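Local coordinates for protein citryl-spermidine/3,4-dihydroxybenzoyl-citryl-spermidine:spermidine ligase (Bacillus anthracis, PDB 3TO3) that catalyses the ATP-dependent condensation of spermidine with citryl-spermidine intermediates during assembly of the siderophore petrobactin, at residues Tyr391-Leu405 / Phe515-Tyr528. Sequence-based numbering, arbitrary orientation.
Sequences YAKEKDGTPIIDAWL and FNVGELAFVLADKY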
loop_
_atom_site.group_PDB
_atom_site.type_symbol
_atom_site.label_atom_id
_atom_site.label_comp_id
_atom_site.label_asym_id
_atom_site.label_seq_id
_atom_site.Cartn_x
_atom_site.Cartn_y
_atom_site.Cartn_z
ATOM N N TYR B 391 18.602 24.554 14.921
ATOM C CA TYR B 391 18.361 23.744 16.116
ATOM C C TYR B 391 18.735 22.267 16.013
ATOM O O TYR B 391 18.416 21.497 16.897
ATOM C CB TYR B 391 16.965 23.971 16.709
ATOM C CG TYR B 391 15.834 24.050 15.711
ATOM C CD1 TYR B 391 15.156 22.893 15.289
ATOM C CD2 TYR B 391 15.426 25.279 15.186
ATOM C CE1 TYR B 391 14.088 22.954 14.366
ATOM C CE2 TYR B 391 14.356 25.352 14.245
ATOM C CZ TYR B 391 13.688 24.190 13.859
ATOM O OH TYR B 391 12.638 24.261 12.946
ATOM N N ALA B 392 19.328 21.854 14.896
ATOM C CA ALA B 392 19.839 20.478 14.792
ATOM C C ALA B 392 21.026 20.236 15.716
ATOM O O ALA B 392 21.717 21.175 16.102
ATOM C CB ALA B 392 20.228 20.133 13.349
ATOM N N LYS B 393 21.269 18.971 16.036
ATOM C CA LYS B 393 22.435 18.575 16.826
ATOM C C LYS B 393 23.227 17.482 16.119
ATOM O O LYS B 393 22.698 16.788 15.248
ATOM C CB LYS B 393 22.002 18.061 18.193
ATOM C CG LYS B 393 21.324 19.080 19.055
ATOM C CD LYS B 393 20.580 18.370 20.152
ATOM C CE LYS B 393 19.344 19.142 20.564
ATOM N NZ LYS B 393 18.950 18.796 21.971
ATOM N N GLU B 394 24.498 17.351 16.494
ATOM C CA GLU B 394 25.382 16.298 16.002
ATOM C C GLU B 394 25.005 14.983 16.672
ATOM O O GLU B 394 24.356 14.987 17.726
ATOM C CB GLU B 394 26.853 16.620 16.309
ATOM C CG GLU B 394 27.388 17.902 15.716
ATOM C CD GLU B 394 27.666 17.811 14.211
ATOM O OE1 GLU B 394 27.114 16.917 13.526
ATOM O OE2 GLU B 394 28.448 18.652 13.713
ATOM N N LYS B 395 25.436 13.862 16.099
ATOM C CA LYS B 395 25.090 12.582 16.695
ATOM C C LYS B 395 25.313 12.582 18.210
ATOM O O LYS B 395 24.495 12.016 18.955
ATOM C CB LYS B 395 25.855 11.434 16.042
ATOM C CG LYS B 395 25.291 10.043 16.404
ATOM C CD LYS B 395 26.010 8.918 15.647
ATOM C CE LYS B 395 25.108 7.711 15.399
ATOM N NZ LYS B 395 25.817 6.658 14.603
ATOM N N ASP B 396 26.394 13.228 18.664
ATOM C CA ASP B 396 26.778 13.226 20.094
ATOM C C ASP B 396 26.054 14.293 20.937
ATOM O O ASP B 396 26.328 14.433 22.146
ATOM C CB ASP B 396 28.302 13.368 20.280
ATOM C CG ASP B 396 28.829 14.774 19.922
ATOM O OD1 ASP B 396 28.015 15.705 19.682
ATOM O OD2 ASP B 396 30.069 14.955 19.883
ATOM N N GLY B 397 25.168 15.058 20.288
ATOM C CA GLY B 397 24.337 16.036 20.982
ATOM C C GLY B 397 24.771 17.492 20.947
ATOM O O GLY B 397 24.052 18.363 21.405
ATOM N N THR B 398 25.958 17.769 20.435
ATOM C CA THR B 398 26.429 19.144 20.322
ATOM C C THR B 398 25.609 19.880 19.270
ATOM O O THR B 398 25.575 19.454 18.134
ATOM C CB THR B 398 27.891 19.159 19.845
ATOM O OG1 THR B 398 28.656 18.327 20.699
ATOM C CG2 THR B 398 28.462 20.560 19.860
ATOM N N PRO B 399 24.974 20.998 19.639
ATOM C CA PRO B 399 24.262 21.780 18.628
ATOM C C PRO B 399 25.199 22.083 17.470
ATOM O O PRO B 399 26.370 22.390 17.705
ATOM C CB PRO B 399 23.918 23.068 19.380
ATOM C CG PRO B 399 23.845 22.632 20.824
ATOM C CD PRO B 399 25.014 21.697 20.930
ATOM N N ILE B 400 24.718 21.994 16.241
ATOM C CA ILE B 400 25.593 22.287 15.125
ATOM C C ILE B 400 25.969 23.784 15.051
ATOM O O ILE B 400 26.963 24.123 14.428
ATOM C CB ILE B 400 25.025 21.805 13.772
ATOM C CG1 ILE B 400 23.885 22.699 13.338
ATOM C CG2 ILE B 400 24.617 20.330 13.807
ATOM C CD1 ILE B 400 24.051 23.132 11.922
ATOM N N ILE B 401 25.222 24.661 15.725
ATOM C CA ILE B 401 25.572 26.077 15.720
ATOM C C ILE B 401 26.625 26.399 16.771
ATOM O O ILE B 401 26.983 27.570 16.964
ATOM C CB ILE B 401 24.350 27.060 15.861
ATOM C CG1 ILE B 401 23.591 26.833 17.168
ATOM C CG2 ILE B 401 23.404 26.958 14.655
ATOM C CD1 ILE B 401 22.456 27.813 17.387
ATOM N N ASP B 402 27.117 25.366 17.456
ATOM C CA ASP B 402 27.991 25.574 18.607
ATOM C C ASP B 402 29.172 26.511 18.319
ATOM O O ASP B 402 29.326 27.533 18.997
ATOM C CB ASP B 402 28.446 24.243 19.197
ATOM C CG ASP B 402 29.332 24.414 20.438
ATOM O OD1 ASP B 402 28.777 24.645 21.540
ATOM O OD2 ASP B 402 30.581 24.300 20.314
ATOM N N ALA B 403 29.981 26.203 17.307
ATOM C CA ALA B 403 31.112 27.072 16.983
ATOM C C ALA B 403 30.654 28.514 16.781
ATOM O O ALA B 403 31.261 29.424 17.304
ATOM C CB ALA B 403 31.884 26.576 15.769
ATOM N N TRP B 404 29.575 28.732 16.043
ATOM C CA TRP B 404 29.108 30.099 15.841
ATOM C C TRP B 404 28.794 30.802 17.157
ATOM O O TRP B 404 29.113 31.978 17.333
ATOM C CB TRP B 404 27.868 30.146 14.932
ATOM C CG TRP B 404 28.125 29.629 13.566
ATOM C CD1 TRP B 404 29.349 29.398 12.981
ATOM C CD2 TRP B 404 27.138 29.244 12.605
ATOM N NE1 TRP B 404 29.168 28.908 11.709
ATOM C CE2 TRP B 404 27.826 28.802 11.456
ATOM C CE3 TRP B 404 25.736 29.243 12.602
ATOM C CZ2 TRP B 404 27.161 28.367 10.314
ATOM C CZ3 TRP B 404 25.076 28.809 11.478
ATOM C CH2 TRP B 404 25.787 28.376 10.341
ATOM N N LEU B 405 28.109 30.105 18.055
ATOM C CA LEU B 405 27.758 30.728 19.316
ATOM C C LEU B 405 29.020 31.144 20.078
ATOM O O LEU B 405 29.044 32.223 20.661
ATOM C CB LEU B 405 26.843 29.850 20.186
ATOM C CG LEU B 405 25.481 29.458 19.605
ATOM C CD1 LEU B 405 24.731 28.486 20.543
ATOM C CD2 LEU B 405 24.670 30.705 19.330
ATOM N N PHE B 515 6.120 26.096 16.276
ATOM C CA PHE B 515 6.685 24.880 15.645
ATOM C C PHE B 515 8.078 25.044 15.052
ATOM O O PHE B 515 8.629 24.090 14.529
ATOM C CB PHE B 515 5.769 24.311 14.536
ATOM C CG PHE B 515 4.476 23.765 15.049
ATOM C CD1 PHE B 515 4.463 22.703 15.947
ATOM C CD2 PHE B 515 3.254 24.329 14.646
ATOM C CE1 PHE B 515 3.252 22.209 16.444
ATOM C CE2 PHE B 515 2.034 23.836 15.129
ATOM C CZ PHE B 515 2.030 22.780 16.029
ATOM N N ASN B 516 8.623 26.253 15.073
ATOM C CA ASN B 516 9.900 26.454 14.435
ATOM C C ASN B 516 10.941 27.184 15.318
ATOM O O ASN B 516 11.796 26.539 15.906
ATOM C CB ASN B 516 9.607 27.190 13.136
ATOM C CG ASN B 516 10.826 27.578 12.392
ATOM O OD1 ASN B 516 11.882 26.985 12.561
ATOM N ND2 ASN B 516 10.690 28.585 11.529
ATOM N N VAL B 517 10.786 28.492 15.510
ATOM C CA VAL B 517 11.795 29.305 16.190
ATOM C C VAL B 517 11.879 28.912 17.654
ATOM O O VAL B 517 12.908 29.069 18.282
ATOM C CB VAL B 517 11.515 30.838 16.027
ATOM C CG1 VAL B 517 12.247 31.641 17.035
ATOM C CG2 VAL B 517 11.875 31.328 14.631
ATOM N N GLY B 518 10.792 28.367 18.175
ATOM C CA GLY B 518 10.715 27.931 19.551
ATOM C C GLY B 518 11.629 26.755 19.844
ATOM O O GLY B 518 12.111 26.616 20.957
ATOM N N GLU B 519 11.869 25.907 18.849
ATOM C CA GLU B 519 12.761 24.758 19.025
ATOM C C GLU B 519 14.175 25.229 19.345
ATOM O O GLU B 519 14.874 24.608 20.137
ATOM C CB GLU B 519 12.795 23.894 17.769
ATOM C CG GLU B 519 11.460 23.224 17.446
ATOM C CD GLU B 519 11.085 22.069 18.395
ATOM O OE1 GLU B 519 9.877 21.714 18.402
ATOM O OE2 GLU B 519 11.974 21.514 19.111
ATOM N N LEU B 520 14.598 26.326 18.727
ATOM C CA LEU B 520 15.902 26.927 19.059
ATOM C C LEU B 520 15.978 27.356 20.544
ATOM O O LEU B 520 16.969 27.101 21.209
ATOM C CB LEU B 520 16.213 28.116 18.136
ATOM C CG LEU B 520 17.567 28.814 18.269
ATOM C CD1 LEU B 520 18.761 27.835 17.987
ATOM C CD2 LEU B 520 17.609 30.031 17.355
ATOM N N ALA B 521 14.928 27.999 21.053
ATOM C CA ALA B 521 14.869 28.391 22.455
ATOM C C ALA B 521 15.061 27.176 23.376
ATOM O O ALA B 521 15.739 27.252 24.396
ATOM C CB ALA B 521 13.545 29.093 22.762
ATOM N N PHE B 522 14.483 26.049 23.003
ATOM C CA PHE B 522 14.729 24.813 23.749
ATOM C C PHE B 522 16.203 24.374 23.773
ATOM O O PHE B 522 16.710 23.920 24.794
ATOM C CB PHE B 522 13.887 23.668 23.176
ATOM C CG PHE B 522 12.418 23.816 23.418
ATOM C CD1 PHE B 522 11.951 24.377 24.584
ATOM C CD2 PHE B 522 11.506 23.392 22.469
ATOM C CE1 PHE B 522 10.598 24.505 24.796
ATOM C CE2 PHE B 522 10.168 23.532 22.669
ATOM C CZ PHE B 522 9.711 24.087 23.833
ATOM N N VAL B 523 16.867 24.474 22.624
ATOM C CA VAL B 523 18.251 24.083 22.496
ATOM C C VAL B 523 19.133 25.017 23.319
ATOM O O VAL B 523 19.996 24.575 24.061
ATOM C CB VAL B 523 18.697 24.063 21.030
ATOM C CG1 VAL B 523 20.197 23.985 20.950
ATOM C CG2 VAL B 523 18.089 22.872 20.316
ATOM N N LEU B 524 18.855 26.307 23.248
ATOM C CA LEU B 524 19.650 27.260 23.984
ATOM C C LEU B 524 19.509 27.024 25.490
ATOM O O LEU B 524 20.517 26.998 26.198
ATOM C CB LEU B 524 19.305 28.700 23.577
ATOM C CG LEU B 524 19.644 29.060 22.125
ATOM C CD1 LEU B 524 19.349 30.525 21.887
ATOM C CD2 LEU B 524 21.115 28.727 21.725
ATOM N N ALA B 525 18.273 26.846 25.972
ATOM C CA ALA B 525 18.044 26.539 27.398
ATOM C C ALA B 525 18.738 25.249 27.871
ATOM O O ALA B 525 19.404 25.225 28.916
ATOM C CB ALA B 525 16.550 26.459 27.730
ATOM N N ASP B 526 18.568 24.165 27.128
ATOM C CA ASP B 526 19.060 22.908 27.664
ATOM C C ASP B 526 20.556 22.693 27.476
ATOM O O ASP B 526 21.179 22.030 28.272
ATOM C CB ASP B 526 18.200 21.739 27.185
ATOM C CG ASP B 526 16.714 21.906 27.592
ATOM O OD1 ASP B 526 16.420 22.107 28.800
ATOM O OD2 ASP B 526 15.851 21.873 26.694
ATOM N N LYS B 527 21.104 23.196 26.385
ATOM C CA LYS B 527 22.537 23.143 26.142
ATOM C C LYS B 527 23.417 24.244 26.750
ATOM O O LYS B 527 24.578 24.012 27.087
ATOM C CB LYS B 527 22.804 23.018 24.642
ATOM C CG LYS B 527 22.092 21.807 24.015
ATOM C CD LYS B 527 22.540 20.525 24.694
ATOM C CE LYS B 527 22.338 19.363 23.745
ATOM N NZ LYS B 527 22.702 18.025 24.315
ATOM N N TYR B 528 22.946 25.466 26.656
ATOM C CA TYR B 528 23.660 26.614 27.178
ATOM C C TYR B 528 23.141 27.285 28.442
ATOM O O TYR B 528 23.699 28.294 28.869
ATOM C CB TYR B 528 23.963 27.603 26.052
ATOM C CG TYR B 528 24.542 26.912 24.819
ATOM C CD1 TYR B 528 25.867 26.532 24.780
ATOM C CD2 TYR B 528 23.754 26.600 23.726
ATOM C CE1 TYR B 528 26.410 25.889 23.669
ATOM C CE2 TYR B 528 24.289 25.951 22.597
ATOM C CZ TYR B 528 25.622 25.607 22.586
ATOM O OH TYR B 528 26.195 24.971 21.509
HETATM O O HOH W 1 10.542 22.065 13.523
#
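Three groups grip the hydroxyl of Tyr-391: its OH gives a 2.9 Å hydrogen bond to OD1 of Asn-516, receives one from a water that also donates to the carbonyl O of Phe-515, and shares a hydrogen bond with N6 of the bound ATP. The amide oxygen sits at the ring's edge, in plane, although the hydroxyl lies 27° out of the amide's own carbonyl plane. ND2 of Asn-516 hydrogen-bonds to the backbone O of Ser-438, consistent with the amide being held in place for the phenol. Asn-516 has its CB directed away from the loop, yet a chi1 of 175°, which sets CG opposite the backbone N, brings the amide back to the phenol. Over the ring centre lies CB of Glu-519, a CH-pi contact 3.6 Å from the centroid, while the carboxylate turns off to a salt bridge with Arg-80. Val-523 then divides its two methyls, CG2 against Tyr-391 CB at 3.9 Å and CG1 against Pro-399 CG. In the last turn of helix 502-528, Tyr-528 OH donates a 2.6 Å hydrogen bond to the anti lone pair of Asp-402 OD1, with ring and carboxylate nearly coplanar (17°). Leu-405 CD1 comes within 3.3 Å of Tyr-528 CE2. The loop leading into helix 402-408 is thus laid along helix 502-528, and Tyr-391, earlier in the same connection, belongs to the adenine end of the ATP pocket in this IucA/IucC-family synthetase.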